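Local coordinates for Lmo1340 protein (Listeria monocytogenes, PDB 4NLM) that is of unknown function but is a probable surface lipoprotein whose chain forms a YqgU-like six-bladed beta propeller, at residues K133-T138 against T153-W158. Residues are numbered along the deposited sequence; the frame is centred on the assembly and turned at random.
Sequences KPLTTT and TYSPEW
Tyr154 lies against Thr136-Thr138, turning one edge of its ring to Thr136 O and Thr138 OG1. Its CD1 approaches Thr136 O at 3.5 Å, and its amide N donates to the same oxygen at 3.0 Å, nearly straight at 158°. Thr136 CG2 comes within 4.1 Å of Tyr154 CD1 from well off the ring plane, the two side chains being oblique. Farther out, a water bridges Tyr154 OH and Thr138 OG1. A second water accepts from Thr136 N and donates to Tyr154 O, replacing a direct bond between them. Thr137 and Thr153, a non-hydrogen-bonded antiparallel pair, point side by side; in the Thr153 conformer described, one of two, CG2 lies 3.6 Å from Thr137 OG1 and OG1 bonds to Gln161. The Thr137 hydroxyl, beside its own backbone N (chi1 -54°), donates to Leu135 O at 2.8 Å from above the carbonyl plane; Tyr106 OH shares this acceptor. Leu135 CD1 meets the indole rim at Trp158 CH2, 3.6 Å away. Thr153 O lies in the indole plane, yet NE1 reaches it (3.1 Å) from above the carbonyl plane, while Ser155 CB packs on one face. This is the open end of hairpin 137-141/148-155, the first two strands of a four-stranded antiparallel propeller blade.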
# COMPACT_ATOMS: atom_id res chain seq x y z
N LYS A 133 6.14 -5.37 21.78
CA LYS A 133 7.51 -5.81 21.56
C LYS A 133 7.88 -5.57 20.09
O LYS A 133 7.01 -5.51 19.24
CB LYS A 133 7.67 -7.29 21.93
CG LYS A 133 7.36 -7.60 23.38
CD LYS A 133 8.18 -6.75 24.34
CE LYS A 133 7.78 -6.95 25.78
NZ LYS A 133 8.12 -8.30 26.29
N PRO A 134 9.17 -5.39 19.79
CA PRO A 134 9.55 -5.12 18.39
C PRO A 134 9.50 -6.38 17.56
O PRO A 134 10.48 -7.11 17.45
CB PRO A 134 10.97 -4.58 18.49
CG PRO A 134 11.47 -5.04 19.81
CD PRO A 134 10.32 -5.30 20.71
N LEU A 135 8.35 -6.63 16.98
CA LEU A 135 8.13 -7.78 16.17
C LEU A 135 7.69 -7.37 14.79
O LEU A 135 7.05 -6.32 14.59
CB LEU A 135 7.02 -8.60 16.80
CG LEU A 135 7.38 -9.11 18.18
CD1 LEU A 135 6.12 -9.66 18.81
CD2 LEU A 135 8.48 -10.17 18.15
N THR A 136 7.97 -8.24 13.84
CA THR A 136 7.53 -7.98 12.47
C THR A 136 6.03 -7.95 12.40
O THR A 136 5.36 -8.91 12.80
CB THR A 136 8.09 -9.08 11.54
OG1 THR A 136 9.52 -9.10 11.63
CG2 THR A 136 7.65 -8.86 10.09
N THR A 137 5.53 -6.86 11.83
CA THR A 137 4.08 -6.60 11.83
C THR A 137 3.65 -5.99 10.50
O THR A 137 4.32 -5.11 9.95
CB THR A 137 3.75 -5.62 12.96
OG1 THR A 137 4.26 -6.10 14.21
CG2 THR A 137 2.26 -5.42 13.07
N THR A 138 2.48 -6.41 10.04
CA THR A 138 1.88 -5.85 8.84
C THR A 138 0.55 -5.22 9.25
O THR A 138 -0.26 -5.88 9.93
CB THR A 138 1.65 -6.92 7.74
OG1 THR A 138 2.88 -7.60 7.49
CG2 THR A 138 1.13 -6.31 6.45
N THR A 153 0.99 -10.03 13.37
CA THR A 153 2.30 -10.11 14.02
C THR A 153 2.90 -11.49 13.86
O THR A 153 2.20 -12.50 13.94
CB THR A 153 2.20 -9.79 15.53
OG1 THR A 153 1.15 -10.56 16.13
CG2 THR A 153 1.91 -8.33 15.75
N TYR A 154 4.20 -11.51 13.61
CA TYR A 154 4.93 -12.75 13.38
C TYR A 154 5.98 -12.97 14.46
O TYR A 154 6.63 -12.01 14.89
CB TYR A 154 5.69 -12.68 12.05
CG TYR A 154 4.83 -12.56 10.83
CD1 TYR A 154 4.42 -11.32 10.37
CD2 TYR A 154 4.40 -13.69 10.15
CE1 TYR A 154 3.64 -11.21 9.24
CE2 TYR A 154 3.60 -13.59 9.02
CZ TYR A 154 3.24 -12.34 8.56
OH TYR A 154 2.46 -12.22 7.44
N SER A 155 6.10 -14.20 14.92
CA SER A 155 7.17 -14.61 15.82
C SER A 155 7.25 -16.12 15.78
O SER A 155 6.24 -16.78 15.56
CB SER A 155 6.86 -14.16 17.24
OG SER A 155 7.95 -14.41 18.11
N PRO A 156 8.46 -16.69 15.98
CA PRO A 156 8.52 -18.16 15.95
C PRO A 156 7.70 -18.85 17.02
O PRO A 156 7.36 -20.02 16.86
CB PRO A 156 10.01 -18.46 16.18
CG PRO A 156 10.74 -17.21 15.91
CD PRO A 156 9.79 -16.07 16.09
N GLU A 157 7.36 -18.14 18.09
CA GLU A 157 6.59 -18.72 19.16
C GLU A 157 5.15 -19.01 18.77
O GLU A 157 4.47 -19.81 19.44
CB GLU A 157 6.55 -17.81 20.37
CG GLU A 157 7.85 -17.69 21.11
CD GLU A 157 8.80 -16.74 20.49
OE1 GLU A 157 8.49 -16.19 19.43
OE2 GLU A 157 9.85 -16.50 21.07
N TRP A 158 4.63 -18.33 17.75
CA TRP A 158 3.23 -18.54 17.34
C TRP A 158 2.96 -18.51 15.84
O TRP A 158 1.82 -18.64 15.42
CB TRP A 158 2.33 -17.51 18.01
CG TRP A 158 2.60 -16.09 17.63
CD1 TRP A 158 2.21 -15.45 16.47
CD2 TRP A 158 3.26 -15.10 18.42
NE1 TRP A 158 2.62 -14.15 16.50
CE2 TRP A 158 3.27 -13.90 17.68
CE3 TRP A 158 3.89 -15.12 19.68
CZ2 TRP A 158 3.82 -12.75 18.16
CZ3 TRP A 158 4.46 -13.98 20.13
CH2 TRP A 158 4.41 -12.80 19.40
O HOH W 1 9.01 -10.80 14.55
O HOH W 2 2.30 -9.91 6.23